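Local coordinates for protein NADP-dependent glyceraldehyde-3-phosphate dehydrogenase (Bacillus halodurans, PDB 3PRL) that probably oxidises glyceraldehyde 3-phosphate to 3-phosphoglycerate with NADP+ as coenzyme, as a non-phosphorylating member of the aldehyde dehydrogenase family, at residues Ala170-Pro175 / Val257-Gly262; Ile235-Gly240 / Glu245-Lys250; Pro452-Lys457 / Leu461-Ile466. All blocks are in the same frame, centred on the assembly; numbering follows the deposited sequence.

Interaction 1: residues Ala170-Pro175 / Val257-Gly262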
loop_
_atom_site.group_PDB
_atom_site.type_symbol
_atom_site.label_atom_id
_atom_site.label_comp_id
_atom_site.label_asym_id
_atom_site.label_seq_id
_atom_site.Cartn_x
_atom_site.Cartn_y
_atom_site.Cartn_z
ATOM N N ALA D 170 -4.529 -26.938 -3.914
ATOM C CA ALA D 170 -3.529 -26.145 -3.162
ATOM C C ALA D 170 -3.681 -24.615 -3.254
ATOM O O ALA D 170 -3.340 -23.889 -2.322
ATOM C CB ALA D 170 -2.152 -26.530 -3.581
ATOM N N ALA D 171 -4.156 -24.127 -4.394
ATOM C CA ALA D 171 -4.426 -22.699 -4.574
ATOM C C ALA D 171 -5.456 -22.178 -3.559
ATOM O O ALA D 171 -5.555 -20.979 -3.349
ATOM C CB ALA D 171 -4.910 -22.442 -5.974
ATOM N N LYS D 172 -6.218 -23.088 -2.954
ATOM C CA LYS D 172 -7.244 -22.754 -1.947
ATOM C C LYS D 172 -6.781 -23.078 -0.549
ATOM O O LYS D 172 -6.976 -22.284 0.374
ATOM C CB LYS D 172 -8.538 -23.520 -2.215
ATOM C CG LYS D 172 -9.217 -23.140 -3.523
ATOM C CD LYS D 172 -10.342 -24.122 -3.861
ATOM C CE LYS D 172 -11.054 -23.727 -5.143
ATOM N NZ LYS D 172 -10.065 -23.550 -6.243
ATOM N N ILE D 173 -6.174 -24.253 -0.392
ATOM C CA ILE D 173 -5.681 -24.697 0.907
ATOM C C ILE D 173 -4.532 -23.819 1.429
ATOM O O ILE D 173 -4.582 -23.400 2.581
ATOM C CB ILE D 173 -5.281 -26.197 0.917
ATOM C CG1 ILE D 173 -6.424 -27.073 0.386
ATOM C CG2 ILE D 173 -4.907 -26.655 2.345
ATOM C CD1 ILE D 173 -5.981 -28.505 0.052
ATOM N N ALA D 174 -3.532 -23.512 0.597
ATOM C CA ALA D 174 -2.355 -22.738 1.067
ATOM C C ALA D 174 -2.698 -21.370 1.644
ATOM O O ALA D 174 -2.260 -21.078 2.754
ATOM C CB ALA D 174 -1.278 -22.599 -0.021
ATOM N N PRO D 175 -3.448 -20.518 0.887
ATOM C CA PRO D 175 -3.706 -19.195 1.478
ATOM C C PRO D 175 -4.531 -19.291 2.737
ATOM O O PRO D 175 -4.363 -18.477 3.648
ATOM C CB PRO D 175 -4.496 -18.437 0.397
ATOM C CG PRO D 175 -4.809 -19.469 -0.726
ATOM C CD PRO D 175 -3.806 -20.581 -0.554
ATOM N N VAL D 257 -16.652 -17.548 -2.744
ATOM C CA VAL D 257 -15.802 -17.260 -3.881
ATOM C C VAL D 257 -16.006 -18.388 -4.909
ATOM O O VAL D 257 -15.949 -19.561 -4.572
ATOM C CB VAL D 257 -14.322 -17.095 -3.425
ATOM C CG1 VAL D 257 -13.332 -17.254 -4.575
ATOM C CG2 VAL D 257 -14.127 -15.725 -2.744
ATOM N N LEU D 258 -16.302 -18.015 -6.150
ATOM C CA LEU D 258 -16.570 -19.005 -7.190
ATOM C C LEU D 258 -15.753 -18.757 -8.451
ATOM O O LEU D 258 -15.665 -17.625 -8.944
ATOM C CB LEU D 258 -18.063 -19.031 -7.557
ATOM C CG LEU D 258 -19.140 -19.230 -6.486
ATOM C CD1 LEU D 258 -20.529 -18.873 -7.013
ATOM C CD2 LEU D 258 -19.124 -20.670 -5.995
ATOM N N GLU D 259 -15.146 -19.830 -8.937
ATOM C CA GLU D 259 -14.516 -19.847 -10.240
ATOM C C GLU D 259 -15.324 -20.808 -11.105
ATOM O O GLU D 259 -15.313 -22.013 -10.875
ATOM C CB GLU D 259 -13.051 -20.283 -10.104
ATOM C CG GLU D 259 -12.318 -19.480 -9.026
ATOM C CD GLU D 259 -10.913 -19.960 -8.752
ATOM O OE1 GLU D 259 -10.104 -19.131 -8.292
ATOM O OE2 GLU D 259 -10.614 -21.148 -8.981
ATOM N N LEU D 260 -16.034 -20.270 -12.085
ATOM C CA LEU D 260 -16.928 -21.091 -12.907
ATOM C C LEU D 260 -16.514 -21.088 -14.382
ATOM O O LEU D 260 -15.331 -20.942 -14.704
ATOM C CB LEU D 260 -18.409 -20.679 -12.704
ATOM C CG LEU D 260 -18.779 -20.453 -11.221
ATOM C CD1 LEU D 260 -20.123 -19.808 -11.019
ATOM C CD2 LEU D 260 -18.684 -21.730 -10.425
ATOM N N GLY D 261 -17.484 -21.273 -15.272
ATOM C CA GLY D 261 -17.195 -21.451 -16.684
ATOM C C GLY D 261 -16.874 -20.193 -17.463
ATOM O O GLY D 261 -17.182 -19.063 -17.041
ATOM N N GLY D 262 -16.262 -20.405 -18.626
ATOM C CA GLY D 262 -15.937 -19.313 -19.519
ATOM C C GLY D 262 -16.344 -19.623 -20.935
ATOM O O GLY D 262 -16.514 -20.783 -21.305
HETATM O O HOH W 1 -9.082 -21.007 -6.044
#

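Interaction 2: residues Ile235-Gly240 / Glu245-Lys250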
loop_
_atom_site.group_PDB
_atom_site.type_symbol
_atom_site.label_atom_id
_atom_site.label_comp_id
_atom_site.label_asym_id
_atom_site.label_seq_id
_atom_site.Cartn_x
_atom_site.Cartn_y
_atom_site.Cartn_z
ATOM N N ILE D 235 -16.636 -20.274 1.799
ATOM C CA ILE D 235 -16.578 -21.240 0.696
ATOM C C ILE D 235 -15.767 -20.722 -0.492
ATOM O O ILE D 235 -15.992 -19.609 -0.948
ATOM C CB ILE D 235 -18.006 -21.670 0.168
ATOM C CG1 ILE D 235 -18.898 -22.160 1.300
ATOM C CG2 ILE D 235 -17.901 -22.742 -0.941
ATOM C CD1 ILE D 235 -18.400 -23.366 1.967
ATOM N N THR D 236 -14.838 -21.542 -0.986
ATOM C CA THR D 236 -14.163 -21.268 -2.263
ATOM C C THR D 236 -14.248 -22.439 -3.241
ATOM O O THR D 236 -13.791 -23.553 -2.965
ATOM C CB THR D 236 -12.714 -20.816 -2.068
ATOM O OG1 THR D 236 -12.113 -20.618 -3.347
ATOM C CG2 THR D 236 -11.911 -21.840 -1.241
ATOM N N PHE D 237 -14.819 -22.172 -4.408
ATOM C CA PHE D 237 -15.206 -23.258 -5.292
ATOM C C PHE D 237 -14.835 -22.986 -6.732
ATOM O O PHE D 237 -15.069 -21.889 -7.270
ATOM C CB PHE D 237 -16.716 -23.515 -5.136
ATOM C CG PHE D 237 -17.326 -24.368 -6.221
ATOM C CD1 PHE D 237 -17.462 -25.741 -6.051
ATOM C CD2 PHE D 237 -17.795 -23.791 -7.393
ATOM C CE1 PHE D 237 -18.048 -26.537 -7.052
ATOM C CE2 PHE D 237 -18.369 -24.569 -8.395
ATOM C CZ PHE D 237 -18.502 -25.943 -8.218
ATOM N N THR D 238 -14.258 -24.015 -7.352
ATOM C CA THR D 238 -14.006 -24.015 -8.771
ATOM C C THR D 238 -14.738 -25.204 -9.371
ATOM O O THR D 238 -14.632 -26.324 -8.862
ATOM C CB THR D 238 -12.510 -24.133 -9.072
ATOM O OG1 THR D 238 -11.818 -23.037 -8.471
ATOM C CG2 THR D 238 -12.268 -24.129 -10.547
ATOM N N GLY D 239 -15.495 -24.956 -10.437
ATOM C CA GLY D 239 -16.204 -26.021 -11.120
ATOM C C GLY D 239 -17.240 -25.536 -12.108
ATOM O O GLY D 239 -17.085 -24.479 -12.725
ATOM N N GLY D 240 -18.307 -26.316 -12.257
ATOM C CA GLY D 240 -19.321 -26.045 -13.267
ATOM C C GLY D 240 -20.182 -24.897 -12.808
ATOM O O GLY D 240 -20.255 -24.621 -11.605
ATOM N N GLU D 245 -23.805 -22.127 -8.875
ATOM C CA GLU D 245 -25.136 -21.538 -8.665
ATOM C C GLU D 245 -25.858 -22.088 -7.438
ATOM O O GLU D 245 -26.406 -21.322 -6.622
ATOM C CB GLU D 245 -25.994 -21.863 -9.889
ATOM C CG GLU D 245 -26.767 -20.712 -10.468
ATOM C CD GLU D 245 -25.923 -19.902 -11.414
ATOM O OE1 GLU D 245 -26.466 -19.390 -12.419
ATOM O OE2 GLU D 245 -24.708 -19.795 -11.150
ATOM N N ARG D 246 -25.886 -23.418 -7.353
ATOM C CA ARG D 246 -26.503 -24.149 -6.247
ATOM C C ARG D 246 -25.856 -23.751 -4.933
ATOM O O ARG D 246 -26.539 -23.516 -3.948
ATOM C CB ARG D 246 -26.342 -25.668 -6.429
ATOM C CG ARG D 246 -27.035 -26.283 -7.633
ATOM C CD ARG D 246 -26.628 -27.766 -7.805
ATOM N NE ARG D 246 -27.118 -28.357 -9.058
ATOM C CZ ARG D 246 -26.343 -28.792 -10.052
ATOM N NH1 ARG D 246 -25.020 -28.724 -9.962
ATOM N NH2 ARG D 246 -26.891 -29.318 -11.145
ATOM N N ILE D 247 -24.528 -23.669 -4.931
ATOM C CA ILE D 247 -23.777 -23.318 -3.731
ATOM C C ILE D 247 -24.127 -21.908 -3.239
ATOM O O ILE D 247 -24.464 -21.724 -2.065
ATOM C CB ILE D 247 -22.261 -23.540 -3.952
ATOM C CG1 ILE D 247 -21.976 -25.059 -3.962
ATOM C CG2 ILE D 247 -21.421 -22.788 -2.909
ATOM C CD1 ILE D 247 -20.606 -25.450 -4.519
ATOM N N SER D 248 -24.097 -20.938 -4.145
ATOM C CA SER D 248 -24.442 -19.564 -3.808
ATOM C C SER D 248 -25.858 -19.549 -3.263
ATOM O O SER D 248 -26.123 -18.937 -2.230
ATOM C CB SER D 248 -24.284 -18.643 -5.029
ATOM O OG SER D 248 -24.613 -17.287 -4.731
ATOM N N GLU D 249 -26.749 -20.274 -3.940
ATOM C CA GLU D 249 -28.155 -20.356 -3.558
ATOM C C GLU D 249 -28.348 -20.945 -2.161
ATOM O O GLU D 249 -29.152 -20.425 -1.375
ATOM C CB GLU D 249 -28.944 -21.163 -4.601
ATOM C CG GLU D 249 -30.473 -21.143 -4.425
ATOM C CD GLU D 249 -31.156 -22.397 -4.989
ATOM O OE1 GLU D 249 -30.558 -23.085 -5.853
ATOM O OE2 GLU D 249 -32.294 -22.687 -4.564
ATOM N N LYS D 250 -27.628 -22.028 -1.854
ATOM C CA LYS D 250 -27.881 -22.781 -0.617
ATOM C C LYS D 250 -27.092 -22.301 0.605
ATOM O O LYS D 250 -27.464 -22.614 1.740
ATOM C CB LYS D 250 -27.704 -24.299 -0.816
ATOM C CG LYS D 250 -28.152 -24.814 -2.187
ATOM C CD LYS D 250 -28.923 -26.093 -2.123
ATOM C CE LYS D 250 -30.423 -25.831 -2.080
ATOM N NZ LYS D 250 -31.124 -27.117 -2.308
#

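Interaction 3: residues Pro452-Lys457 / Leu461-Ile466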
loop_
_atom_site.group_PDB
_atom_site.type_symbol
_atom_site.label_atom_id
_atom_site.label_comp_id
_atom_site.label_asym_id
_atom_site.label_seq_id
_atom_site.Cartn_x
_atom_site.Cartn_y
_atom_site.Cartn_z
ATOM N N PRO D 452 -4.143 -10.983 -10.318
ATOM C CA PRO D 452 -5.508 -11.211 -9.862
ATOM C C PRO D 452 -6.262 -12.053 -10.880
ATOM O O PRO D 452 -6.107 -11.846 -12.089
ATOM C CB PRO D 452 -6.119 -9.798 -9.836
ATOM C CG PRO D 452 -4.974 -8.865 -9.926
ATOM C CD PRO D 452 -3.909 -9.569 -10.660
ATOM N N PHE D 453 -7.055 -12.997 -10.399
ATOM C CA PHE D 453 -7.877 -13.818 -11.278
ATOM C C PHE D 453 -9.339 -13.776 -10.830
ATOM O O PHE D 453 -9.636 -14.080 -9.679
ATOM C CB PHE D 453 -7.341 -15.253 -11.293
ATOM C CG PHE D 453 -8.193 -16.218 -12.050
ATOM C CD1 PHE D 453 -8.202 -16.216 -13.448
ATOM C CD2 PHE D 453 -8.930 -17.181 -11.376
ATOM C CE1 PHE D 453 -8.972 -17.131 -14.152
ATOM C CE2 PHE D 453 -9.703 -18.097 -12.065
ATOM C CZ PHE D 453 -9.720 -18.079 -13.468
ATOM N N LEU D 454 -10.230 -13.399 -11.753
ATOM C CA LEU D 454 -11.677 -13.355 -11.494
ATOM C C LEU D 454 -12.534 -13.556 -12.761
ATOM O O LEU D 454 -12.138 -13.187 -13.867
ATOM C CB LEU D 454 -12.055 -12.041 -10.758
ATOM C CG LEU D 454 -12.058 -10.696 -11.511
ATOM C CD1 LEU D 454 -12.706 -9.554 -10.703
ATOM C CD2 LEU D 454 -10.654 -10.319 -11.999
ATOM N N GLY D 455 -13.697 -14.177 -12.589
ATOM C CA GLY D 455 -14.725 -14.194 -13.617
ATOM C C GLY D 455 -15.897 -13.352 -13.151
ATOM O O GLY D 455 -16.252 -13.377 -11.968
ATOM N N VAL D 456 -16.471 -12.578 -14.069
ATOM C CA VAL D 456 -17.681 -11.801 -13.780
ATOM C C VAL D 456 -18.897 -12.481 -14.449
ATOM O O VAL D 456 -18.747 -13.550 -15.042
ATOM C CB VAL D 456 -17.540 -10.318 -14.204
ATOM C CG1 VAL D 456 -16.296 -9.704 -13.565
ATOM C CG2 VAL D 456 -17.468 -10.174 -15.723
ATOM N N LYS D 457 -20.078 -11.857 -14.346
ATOM C CA LYS D 457 -21.328 -12.429 -14.847
ATOM C C LYS D 457 -21.548 -13.817 -14.237
ATOM O O LYS D 457 -21.457 -13.974 -13.029
ATOM C CB LYS D 457 -21.325 -12.510 -16.370
ATOM C CG LYS D 457 -21.284 -11.207 -17.088
ATOM C CD LYS D 457 -21.711 -11.446 -18.517
ATOM C CE LYS D 457 -20.979 -10.525 -19.460
ATOM N NZ LYS D 457 -21.435 -10.737 -20.856
ATOM N N LEU D 461 -17.535 -15.280 -8.801
ATOM C CA LEU D 461 -17.886 -14.432 -7.673
ATOM C C LEU D 461 -16.620 -14.247 -6.818
ATOM O O LEU D 461 -15.932 -15.220 -6.488
ATOM C CB LEU D 461 -19.034 -15.083 -6.885
ATOM C CG LEU D 461 -19.694 -14.417 -5.670
ATOM C CD1 LEU D 461 -20.267 -13.059 -6.010
ATOM C CD2 LEU D 461 -20.791 -15.326 -5.093
ATOM N N GLY D 462 -16.297 -12.994 -6.494
ATOM C CA GLY D 462 -15.047 -12.671 -5.788
ATOM C C GLY D 462 -13.798 -12.763 -6.649
ATOM O O GLY D 462 -13.893 -12.733 -7.871
ATOM N N VAL D 463 -12.625 -12.875 -6.009
ATOM C CA VAL D 463 -11.315 -12.765 -6.696
ATOM C C VAL D 463 -10.278 -13.757 -6.172
ATOM O O VAL D 463 -10.256 -14.065 -4.966
ATOM C CB VAL D 463 -10.661 -11.381 -6.477
ATOM C CG1 VAL D 463 -9.793 -10.975 -7.691
ATOM C CG2 VAL D 463 -11.701 -10.299 -6.144
ATOM N N GLN D 464 -9.401 -14.220 -7.066
ATOM C CA GLN D 464 -8.267 -15.054 -6.681
ATOM C C GLN D 464 -6.951 -14.510 -7.219
ATOM O O GLN D 464 -6.837 -13.337 -7.576
ATOM C CB GLN D 464 -8.468 -16.507 -7.140
ATOM C CG GLN D 464 -8.570 -17.535 -6.016
ATOM C CD GLN D 464 -7.241 -18.241 -5.717
ATOM O OE1 GLN D 464 -6.216 -17.980 -6.356
ATOM N NE2 GLN D 464 -7.257 -19.125 -4.727
ATOM N N GLY D 465 -5.971 -15.398 -7.334
ATOM C CA GLY D 465 -4.606 -14.996 -7.528
ATOM C C GLY D 465 -4.059 -14.971 -6.113
ATOM O O GLY D 465 -4.822 -15.074 -5.138
ATOM N N ILE D 466 -2.745 -14.832 -5.985
ATOM C CA ILE D 466 -2.084 -15.065 -4.693
ATOM C C ILE D 466 -2.511 -14.112 -3.584
ATOM O O ILE D 466 -3.087 -14.559 -2.584
ATOM C CB ILE D 466 -0.550 -15.103 -4.817
ATOM C CG1 ILE D 466 -0.119 -16.213 -5.774
ATOM C CG2 ILE D 466 0.112 -15.264 -3.423
ATOM C CD1 ILE D 466 -0.580 -17.599 -5.388
#

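Interaction 1: residues Ala170-Pro175 / Val257-Gly262
Lys172, on helix 167-178, and Glu259, at the end of strand 256-259, meet through their side chains alone, the backbones lying far apart: the nearest CA atoms, those of Lys172 and Val257, are separated by 10.4 Å. The two side chains run past each other in opposite directions and meet only at their charged ends, with Lys172 NZ 3.7 Å from Glu259 OE2, a long salt bridge. Lys172 holds an extended chain through CD and CE and then bends at the last torsion (chi4 53°), which swings NZ out of the line of the chain. Glu259 places CG beside its backbone N (chi1 -50°) and is extended from there, which puts the carboxylate beside the lysine's ammonium group. A water joins the pair a second time: it accepts from Lys172 NZ at 2.7 Å and donates a weak bond to Glu259 OE1 at 3.1 Å. Glu259 is modelled in two conformers, and these contacts belong to one of them, so they are tentative. The buried ammonium group is held mainly elsewhere, by Leu168 O and Thr238 OG1, while Glu259 OE1 in this conformer pairs with Arg446. The pair thus lies at the C-terminal end of a strand of the nucleotide-binding sheet, where the predicted active-site glutamate of the aldehyde dehydrogenase fold sits near the coenzyme site, empty in this chain.

Interaction 2: residues Ile235-Gly240 / Glu245-Lys250
The ring of Phe237 carries Ile247 CD1 over one face, and at its edge, in the ring plane, lies Gly240 O, 3.7 Å from Phe237 CE2. The contact closes the first half of a beta-alpha-beta unit, in which strand 234-238 leads through helix 241-250 to the parallel strand 256-259, within the nucleotide-binding fold of the aldehyde dehydrogenases. Ile247 CD1 stands 3.8 Å from the centroid of the Phe237 ring and 24° off its normal, a CH-pi contact. The methyl is displaced towards the rim, so its closest approach is to Phe237 CD1, at 3.5 Å. With CG anti to the backbone N (chi1 166°) and the ring turned about CB-CG (chi2 94°), Phe237 sets a face under the methyl. Ile247 answers with an outstretched CG1-CD1 arm, while its other branch, CG2, is left to meet Ile235. A single helix residue therefore touches two strand residues spaced two apart, which lie on the same side of the sheet. Neighbouring strands complete this apolar layer: Ile159 touches Ile235, Phe237 and Ile247, and Val256 touches Ile235 and Ile247. At the start of the helix Gly240 occupies the N-cap position, and this glycine binds NADP in a structure of this protein, though no coenzyme is bound to this chain; so does Thr243, whose side chain lies close to that of Phe237. On another side of the helix, Ser248 OG is hydrogen-bonded to Met253 N of the second subunit. Two residues back along the strand from Phe237, Ile235 CG2 lies 4.0 Å from Ile247 CG2, methyl to methyl.

Interaction 3: residues Pro452-Lys457 / Leu461-Ile466
A short antiparallel pairing, joined through residues 458-460 and held by a single beta bridge, brings Phe453 beside Gln464 just ahead of helix 466-472 in the aldehyde dehydrogenase fold. The two residues form a hydrogen-bonded pair: Phe453 N donates to Gln464 O at 2.9 Å, and Gln464 N donates back to Phe453 O at 2.6 Å. Beside the bridge, Pro452 CA comes within 3.4 Å of Gln464 O in a CA-H...O contact, giving that carbonyl a second, softer partner. The residues divide over two faces. Phe453 and Gln464 share the one turned to the predicted active-site residue Glu259, whose side chain both touch. Here the Phe453 ring, set by a CG anti to the backbone N (chi1 174°), offers its edge to Gln464 CB, near the ring plane and 4.3 Å from CD2. Pro452, Leu454 and Val463 gather on the other face, against Val148, Arg475 and Glu476 of the second subunit. Val463 CG1 is the common partner there, 4.0 Å from Leu454 CB and 4.4 Å from Pro452 CB. Leu454 CB, the first carbon of the side chain, also lies 3.5 Å from Gly462 O, so the side chain leaves its backbone alongside the opposing one. Gln464 is modelled in two conformers; in the one described here NE2 bonds to Ala171 O, and the chain bends at chi2 (-97°) to bring OE1 back over its own backbone, where it accepts from Gly465 N at 2.8 Å.

Overall arrangement
Interactions 1 and 2 are buried and share one sheet, in which strands 234-238 and 256-259 are neighbours; interaction 3 is partly buried. All three touch the second subunit, interaction 3 with the most residues. Their chemistry follows their places. Interaction 2 is wholly apolar, where a helix covers the sheet; interaction 1 is a buried polar contact with one bridging water, at the end of a strand; interaction 3 relies on backbone hydrogen bonds between irregular segments. Probable backbone bonds from Val257 N to Ile235 O and from Glu259 N to Phe237 O join interactions 1 and 2. Interaction 3 reaches interaction 1 through a probable backbone bond between Leu258 and Leu461, but does not touch interaction 2.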